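Local atomic coordinates of prophage MuSo2, 43 kDa tail protein (Shewanella oneidensis, PDB entry 3CDD), a protein that probably forms part of the baseplate hub of a Mu-like phage tail, built as a trimer and related to the GpP baseplate assembly protein of phage Mu. Residues 26-31 against 342-347; 212-217 against 270-275; 288-293 against 323-328. All coordinates share one frame; numbering follows the deposited sequence. Where two conformers were deposited one is given.

In the fold
Contact 1 joins segments near the two ends of the chain and encloses the others in sequence: contact 2 closes first, and contact 3 follows it. Contacts 1 and 3 lie about 21 Å apart, centre to centre, and each has one segment on a strand of the antiparallel pair 21-27 and 317-328, so the N-terminal and fourth GpP-like regions are joined by strand pairing. Contact 2 sits on the small sheet of strands 213-217, 239-242 and 251-255, packed against helix 262-278; its centre is about 18 Å from that of contact 1. Contacts 2 and 3 lie on opposite sides of the chain's centre, about 37 Å apart between centres. Distant sequence regions are thus interwoven in each subunit.

Contact 1: residues 26-31 against 342-347; sequences RSLEAM and DAMDIP
An ST turn at the end of strand 21-27 meets the loop that follows strand 331-339, and a single selenomethionine, Met344, bridges the gap. In the turn Ser27 OG accepts the backbone N-H of Glu29 at 3.0 Å, a nearly straight bond (161°) that holds the chain as it leaves the strand and sets Leu28 and Glu29 beside the second loop. The backbones stay well separated, 9.2 Å between Glu29 CA and Met344 CA, so the side chains have to make up the distance. Met344 does most of it: its chain runs out nearly straight through chi2 (-161°) and then bends at chi3 (64°), which swings CE in over the turn. There CE lies 3.8 Å from Glu29 CG and 3.9 Å from Leu28 O. The selenium is touched by two residues, with Leu28 CD1 at 3.9 Å and Glu29 OE2 at 3.8 Å. Glu29 gets there with an extended chain whose aliphatic CG passes the selenomethionine before the carboxylate does. No hydrogen bond joins the two segments, so van der Waals contact carries a small, partly buried interface.

Leu28 is buried, its side chain also resting on Leu319 of strand 317-328 and Thr171 of strand 169-172. The strand leading into the turn is paired with 317-328, where the backbones of Arg26 and Ile323 are hydrogen-bonded. Beyond Met344 the loop runs on along helix 262-278, with Pro347 against Lys267.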
# COMPACT_ATOMS: atom_id res chain seq x y z
N ARG A 26 -22.39 6.53 -5.31
CA ARG A 26 -22.68 7.91 -4.93
C ARG A 26 -22.22 8.10 -3.48
O ARG A 26 -22.48 7.25 -2.61
CB ARG A 26 -24.18 8.20 -5.08
CG ARG A 26 -24.71 7.99 -6.53
CD ARG A 26 -26.01 8.75 -6.85
NE ARG A 26 -25.84 10.19 -6.67
CZ ARG A 26 -26.63 10.95 -5.91
NH1 ARG A 26 -26.38 12.25 -5.80
NH2 ARG A 26 -27.70 10.42 -5.29
N SER A 27 -21.56 9.21 -3.20
CA SER A 27 -20.98 9.40 -1.87
C SER A 27 -20.94 10.85 -1.42
O SER A 27 -20.70 11.74 -2.22
CB SER A 27 -19.57 8.86 -1.84
OG SER A 27 -19.03 9.05 -0.55
N LEU A 28 -21.13 11.07 -0.13
CA LEU A 28 -20.97 12.41 0.46
C LEU A 28 -19.53 12.70 0.87
O LEU A 28 -19.20 13.84 1.19
CB LEU A 28 -21.86 12.56 1.70
CG LEU A 28 -23.33 12.97 1.65
CD1 LEU A 28 -23.84 13.05 3.09
CD2 LEU A 28 -23.55 14.31 0.93
N GLU A 29 -18.68 11.68 0.90
CA GLU A 29 -17.32 11.86 1.43
C GLU A 29 -16.22 11.69 0.39
O GLU A 29 -15.03 11.69 0.72
CB GLU A 29 -17.08 10.90 2.60
CG GLU A 29 -18.02 11.11 3.79
CD GLU A 29 -17.66 10.22 4.98
OE1 GLU A 29 -16.58 9.57 4.95
OE2 GLU A 29 -18.47 10.17 5.96
N ALA A 30 -16.59 11.50 -0.86
CA ALA A 30 -15.62 11.29 -1.91
C ALA A 30 -16.16 11.94 -3.18
O ALA A 30 -17.02 11.36 -3.87
CB ALA A 30 -15.39 9.79 -2.11
N MSE A 31 -15.66 13.16 -3.46
CA MSE A 31 -16.17 13.98 -4.58
C MSE A 31 -16.15 13.22 -5.90
O MSE A 31 -15.10 12.70 -6.27
CB MSE A 31 -15.40 15.29 -4.72
CG MSE A 31 -15.95 16.26 -5.84
SE MSE A 31 -17.83 16.79 -5.64
CE MSE A 31 -17.61 17.68 -3.94
N ASP A 342 -24.99 13.69 12.96
CA ASP A 342 -24.20 14.85 13.36
C ASP A 342 -22.71 14.53 13.29
O ASP A 342 -21.89 15.23 13.89
CB ASP A 342 -24.61 15.35 14.75
CG ASP A 342 -24.18 14.40 15.87
OD1 ASP A 342 -24.06 13.17 15.64
OD2 ASP A 342 -23.97 14.89 17.01
N ALA A 343 -22.38 13.46 12.57
CA ALA A 343 -21.00 13.05 12.35
C ALA A 343 -20.40 13.86 11.22
O ALA A 343 -19.19 14.03 11.15
CB ALA A 343 -20.90 11.55 12.04
N MSE A 344 -21.28 14.35 10.35
CA MSE A 344 -20.88 15.21 9.24
C MSE A 344 -21.43 16.63 9.42
O MSE A 344 -21.89 17.25 8.46
CB MSE A 344 -21.37 14.64 7.91
CG MSE A 344 -20.89 13.24 7.62
SE MSE A 344 -21.06 12.89 5.75
CE MSE A 344 -19.80 14.21 5.04
N ASP A 345 -21.41 17.13 10.65
CA ASP A 345 -21.84 18.49 10.92
C ASP A 345 -20.77 19.20 11.73
O ASP A 345 -20.48 18.82 12.87
CB ASP A 345 -23.21 18.51 11.64
N ILE A 346 -20.17 20.22 11.12
CA ILE A 346 -19.13 21.03 11.77
C ILE A 346 -19.55 22.51 11.82
O ILE A 346 -20.68 22.86 11.46
CB ILE A 346 -17.74 20.82 11.11
CG1 ILE A 346 -17.61 19.41 10.52
CG2 ILE A 346 -16.62 21.07 12.14
CD1 ILE A 346 -17.18 19.39 9.09
N PRO A 347 -18.63 23.38 12.26
CA PRO A 347 -18.93 24.79 12.53
C PRO A 347 -18.20 25.77 11.61
O PRO A 347 -18.83 26.50 10.83
CB PRO A 347 -18.67 25.12 14.01

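Contact 2: residues 212-217 against 270-275; sequences SKFTIK and QWERQR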
# COMPACT_ATOMS: atom_id res chain seq x y z
N SER A 212 -9.74 9.97 24.81
CA SER A 212 -10.51 10.53 25.92
C SER A 212 -10.41 12.05 25.98
O SER A 212 -11.32 12.73 26.46
CB SER A 212 -10.06 9.94 27.27
OG SER A 212 -8.67 10.11 27.48
N LYS A 213 -9.29 12.57 25.48
CA LYS A 213 -9.02 14.00 25.51
C LYS A 213 -8.17 14.41 24.31
O LYS A 213 -7.13 13.80 24.03
CB LYS A 213 -8.31 14.37 26.81
CG LYS A 213 -8.35 15.87 27.13
CD LYS A 213 -7.79 16.16 28.51
CE LYS A 213 -8.90 16.17 29.56
NZ LYS A 213 -8.39 16.45 30.93
N PHE A 214 -8.64 15.42 23.57
CA PHE A 214 -7.87 16.00 22.47
C PHE A 214 -7.31 17.35 22.93
O PHE A 214 -8.09 18.28 23.18
CB PHE A 214 -8.73 16.20 21.22
CG PHE A 214 -9.21 14.93 20.58
CD1 PHE A 214 -10.34 14.26 21.06
CD2 PHE A 214 -8.56 14.41 19.47
CE1 PHE A 214 -10.80 13.07 20.46
CE2 PHE A 214 -9.00 13.22 18.86
CZ PHE A 214 -10.13 12.56 19.37
N THR A 215 -5.99 17.45 23.05
CA THR A 215 -5.33 18.72 23.37
C THR A 215 -4.74 19.31 22.09
O THR A 215 -3.87 18.71 21.45
CB THR A 215 -4.22 18.54 24.41
OG1 THR A 215 -3.40 17.44 24.04
CG2 THR A 215 -4.79 18.25 25.78
N ILE A 216 -5.23 20.49 21.70
CA ILE A 216 -4.77 21.18 20.50
C ILE A 216 -3.87 22.35 20.88
O ILE A 216 -4.29 23.22 21.64
CB ILE A 216 -5.96 21.68 19.61
CG1 ILE A 216 -6.85 20.50 19.16
CG2 ILE A 216 -5.46 22.52 18.43
CD1 ILE A 216 -6.15 19.39 18.37
N LYS A 217 -2.65 22.35 20.35
CA LYS A 217 -1.65 23.37 20.66
C LYS A 217 -1.32 24.21 19.43
O LYS A 217 -1.13 23.66 18.34
CB LYS A 217 -0.36 22.72 21.18
CG LYS A 217 -0.56 21.75 22.32
CD LYS A 217 0.05 22.22 23.62
CE LYS A 217 1.48 21.70 23.80
NZ LYS A 217 1.55 20.20 23.87
N GLN A 270 -12.75 20.14 18.56
CA GLN A 270 -14.10 19.61 18.34
C GLN A 270 -14.20 18.90 16.99
O GLN A 270 -14.81 17.84 16.90
CB GLN A 270 -15.13 20.73 18.41
CG GLN A 270 -15.50 21.16 19.81
CD GLN A 270 -16.20 22.51 19.84
OE1 GLN A 270 -16.89 22.90 18.89
NE2 GLN A 270 -16.02 23.24 20.94
N TRP A 271 -13.59 19.51 15.97
CA TRP A 271 -13.47 18.90 14.64
C TRP A 271 -12.70 17.57 14.73
O TRP A 271 -13.00 16.62 14.00
CB TRP A 271 -12.77 19.86 13.67
CG TRP A 271 -12.17 19.17 12.46
CD1 TRP A 271 -11.00 18.44 12.42
CD2 TRP A 271 -12.69 19.15 11.12
NE1 TRP A 271 -10.79 17.96 11.15
CE2 TRP A 271 -11.80 18.39 10.34
CE3 TRP A 271 -13.83 19.70 10.52
CZ2 TRP A 271 -12.01 18.15 8.97
CZ3 TRP A 271 -14.04 19.47 9.14
CH2 TRP A 271 -13.14 18.70 8.39
N GLU A 272 -11.71 17.53 15.62
CA GLU A 272 -10.86 16.37 15.78
C GLU A 272 -11.60 15.20 16.41
O GLU A 272 -11.48 14.06 15.94
CB GLU A 272 -9.62 16.73 16.61
CG GLU A 272 -8.37 16.07 16.09
CD GLU A 272 -7.87 16.71 14.81
OE1 GLU A 272 -7.44 17.88 14.85
OE2 GLU A 272 -7.91 16.03 13.76
N ARG A 273 -12.37 15.50 17.47
CA ARG A 273 -13.25 14.52 18.12
C ARG A 273 -14.29 14.00 17.13
O ARG A 273 -14.52 12.79 17.03
CB ARG A 273 -13.95 15.14 19.34
CG ARG A 273 -14.92 14.20 20.05
CD ARG A 273 -15.67 14.88 21.18
NE ARG A 273 -16.46 16.01 20.70
CZ ARG A 273 -16.84 17.04 21.46
NH1 ARG A 273 -16.52 17.09 22.75
NH2 ARG A 273 -17.54 18.04 20.93
N GLN A 274 -14.87 14.91 16.36
CA GLN A 274 -15.89 14.56 15.40
C GLN A 274 -15.35 13.68 14.27
O GLN A 274 -16.05 12.78 13.80
CB GLN A 274 -16.58 15.82 14.86
CG GLN A 274 -18.09 15.80 15.04
CD GLN A 274 -18.55 14.99 16.28
OE1 GLN A 274 -19.51 14.21 16.20
NE2 GLN A 274 -17.85 15.17 17.42
N ARG A 275 -14.12 13.94 13.85
CA ARG A 275 -13.49 13.15 12.79
C ARG A 275 -13.12 11.73 13.25
O ARG A 275 -13.24 10.79 12.47
CB ARG A 275 -12.24 13.86 12.26
CG ARG A 275 -11.47 13.06 11.22
CD ARG A 275 -10.18 13.76 10.83
NE ARG A 275 -10.40 14.80 9.83
CZ ARG A 275 -10.29 14.62 8.52
NH1 ARG A 275 -9.96 13.43 8.03
NH2 ARG A 275 -10.50 15.63 7.69
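Strand 213-217 and the helical segment 270-275 run in roughly opposing directions, 140° between them, with their axes 8.8 Å apart at closest approach and Phe214 nearest Arg273. This is a helix packed on one face of a three-stranded mixed sheet, in which 213-217 is the central strand between 239-242 and 251-255. Alternate residues of the strand, Phe214 and Ile216, turn toward the helix, and both are buried.

The Phe214 ring lies against the helix backbone itself. Arg273 N stands 4.0 Å above the ring plane, over its centre. Beside it Arg273 CA makes a CH-pi contact, 4.1 Å from the ring centroid and 28° off the normal, and the peptide carbon of Glu272 sits over the same face, nearer the rim. One side of the ring, at CE1, reaches Arg273 CA at 3.7 Å, while the other, at CD2, meets Glu272 CG at 3.8 Å. The phenyl group thus spans two consecutive helix residues, and no hydrogen bond crosses the interface.

Arg273 contributes only its first atoms here. Its chain sets off trans to its own amide nitrogen and leads away from Phe214 to strand 239-242, where NH1 hydrogen-bonds Thr242 O; the charged group stands nearly perpendicular to the Phe214 ring. Glu272 places CB and CG at the CD2 rim of that ring, and the bend at chi2 (73°) then turns the carboxylate toward Ile216. The glutamate side chain also touches Ile254 of strand 251-255. Ile216 meets the far end of this glutamate, its CD1 resting 4.0 Å from Glu272 OE1.

Contact 3: residues 288-293 against 323-328; sequences TGWRIP and ILFSED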
# COMPACT_ATOMS: atom_id res chain seq x y z
N THR A 288 -32.17 -5.20 -1.41
CA THR A 288 -32.53 -5.63 -2.74
C THR A 288 -33.10 -4.44 -3.53
O THR A 288 -33.95 -3.71 -3.03
CB THR A 288 -33.55 -6.81 -2.70
OG1 THR A 288 -32.88 -8.01 -2.27
CG2 THR A 288 -34.16 -7.09 -4.08
N GLY A 289 -32.62 -4.25 -4.77
CA GLY A 289 -33.13 -3.17 -5.62
C GLY A 289 -32.41 -1.85 -5.38
O GLY A 289 -31.91 -1.60 -4.32
N TRP A 290 -32.34 -1.03 -6.40
CA TRP A 290 -31.77 0.32 -6.31
C TRP A 290 -32.84 1.33 -5.86
O TRP A 290 -32.53 2.47 -5.48
CB TRP A 290 -31.30 0.71 -7.70
CG TRP A 290 -30.10 -0.02 -8.17
CD1 TRP A 290 -29.54 -1.17 -7.64
CD2 TRP A 290 -29.27 0.36 -9.28
NE1 TRP A 290 -28.40 -1.53 -8.38
CE2 TRP A 290 -28.23 -0.60 -9.38
CE3 TRP A 290 -29.30 1.44 -10.17
CZ2 TRP A 290 -27.24 -0.51 -10.37
CZ3 TRP A 290 -28.32 1.52 -11.15
CH2 TRP A 290 -27.30 0.56 -11.23
N ARG A 291 -34.10 0.89 -5.95
CA ARG A 291 -35.26 1.71 -5.59
C ARG A 291 -35.88 1.30 -4.27
O ARG A 291 -35.97 0.10 -3.93
CB ARG A 291 -36.32 1.59 -6.66
CG ARG A 291 -35.93 2.23 -7.95
CD ARG A 291 -37.13 2.51 -8.82
NE ARG A 291 -36.68 2.98 -10.12
CZ ARG A 291 -36.52 4.26 -10.44
NH1 ARG A 291 -36.81 5.21 -9.55
NH2 ARG A 291 -36.10 4.59 -11.66
N ILE A 292 -36.31 2.30 -3.51
CA ILE A 292 -37.05 2.09 -2.28
C ILE A 292 -38.44 1.66 -2.69
O ILE A 292 -39.14 2.43 -3.33
CB ILE A 292 -37.05 3.41 -1.48
CG1 ILE A 292 -35.60 3.84 -1.15
CG2 ILE A 292 -37.85 3.27 -0.22
CD1 ILE A 292 -35.38 5.33 -0.86
N PRO A 293 -38.86 0.42 -2.33
CA PRO A 293 -40.19 -0.08 -2.77
C PRO A 293 -41.39 0.76 -2.30
O PRO A 293 -42.41 0.84 -3.02
CB PRO A 293 -40.28 -1.49 -2.19
CG PRO A 293 -38.85 -1.83 -1.69
CD PRO A 293 -38.12 -0.53 -1.48
N ILE A 323 -23.69 5.25 -1.14
CA ILE A 323 -24.44 4.13 -1.67
C ILE A 323 -23.62 3.46 -2.73
O ILE A 323 -23.11 4.15 -3.63
CB ILE A 323 -25.80 4.60 -2.31
CG1 ILE A 323 -26.68 5.28 -1.27
CG2 ILE A 323 -26.57 3.41 -2.82
CD1 ILE A 323 -27.77 6.16 -1.92
N LEU A 324 -23.47 2.14 -2.66
CA LEU A 324 -23.00 1.39 -3.84
C LEU A 324 -24.19 0.68 -4.52
O LEU A 324 -24.81 -0.22 -3.94
CB LEU A 324 -21.87 0.42 -3.49
CG LEU A 324 -21.46 -0.58 -4.60
CD1 LEU A 324 -20.90 0.12 -5.84
CD2 LEU A 324 -20.39 -1.56 -3.99
N PHE A 325 -24.51 1.12 -5.73
CA PHE A 325 -25.53 0.50 -6.52
C PHE A 325 -24.84 -0.55 -7.39
O PHE A 325 -23.97 -0.22 -8.19
CB PHE A 325 -26.17 1.49 -7.48
CG PHE A 325 -26.99 2.57 -6.82
CD1 PHE A 325 -26.48 3.87 -6.72
CD2 PHE A 325 -28.30 2.32 -6.38
CE1 PHE A 325 -27.25 4.90 -6.12
CE2 PHE A 325 -29.10 3.35 -5.80
CZ PHE A 325 -28.57 4.64 -5.68
N SER A 326 -25.23 -1.81 -7.25
CA SER A 326 -24.58 -2.84 -8.06
C SER A 326 -25.56 -3.76 -8.75
O SER A 326 -26.68 -3.95 -8.28
CB SER A 326 -23.61 -3.65 -7.19
OG SER A 326 -24.33 -4.44 -6.26
N GLU A 327 -25.12 -4.37 -9.85
CA GLU A 327 -25.86 -5.43 -10.55
C GLU A 327 -24.89 -6.47 -11.08
O GLU A 327 -23.85 -6.12 -11.63
CB GLU A 327 -26.70 -4.86 -11.71
CG GLU A 327 -27.77 -5.83 -12.28
CD GLU A 327 -28.43 -5.32 -13.57
OE1 GLU A 327 -27.71 -5.02 -14.54
OE2 GLU A 327 -29.69 -5.24 -13.62
N ASP A 328 -25.23 -7.74 -10.89
CA ASP A 328 -24.63 -8.88 -11.57
C ASP A 328 -25.73 -9.92 -11.94
O ASP A 328 -26.93 -9.60 -11.95
CB ASP A 328 -23.55 -9.51 -10.70
CG ASP A 328 -24.08 -10.00 -9.37
OD1 ASP A 328 -25.32 -10.21 -9.25
OD2 ASP A 328 -23.27 -10.18 -8.44
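Trp290 reaches from the loop after strand 281-288 onto strand 317-328, where Phe325 and Ser326 receive it. Its CB begins the contact, lying 3.7 Å from Phe325 CD2. With chi1 at -71° CG stands beside the backbone N, which brings the indole over Phe325; CG itself is 3.5 Å from the same CD2. Along the shared bond of the indole, CD2 and CE2 pass above Phe325 CB, which sits 3.6 Å from the centroid of the six-membered ring, a CH-pi contact well over the face. Farther out, CZ2 and CH2 still touch this CB. The two aromatic rings are inclined at 51°, neither stacked nor edge-to-face, and CE2 of the phenyl comes near Trp290 O.

At the edge of the five-membered ring, NE1 donates to Ser326 O at 3.0 Å in a nearly straight bond (168°). The oxygen lies in the indole plane, but the donor stands well above the plane of the Ser326 carbonyl. This bond, together with the methylene under the six-membered ring, fixes how the indole is turned, and it gives the buried N-H a partner from the strand backbone.

One face of the Phe325 ring carries Ile323 CG2 over its centre. Glu327, also on strand 317-328, forms a salt bridge to Arg332 of strand 331-339. Trp290 touches that same Arg332 as well as Ile22 of strand 21-27 and Ile7 of strand 7-11, which seats the loop among these neighbouring strands.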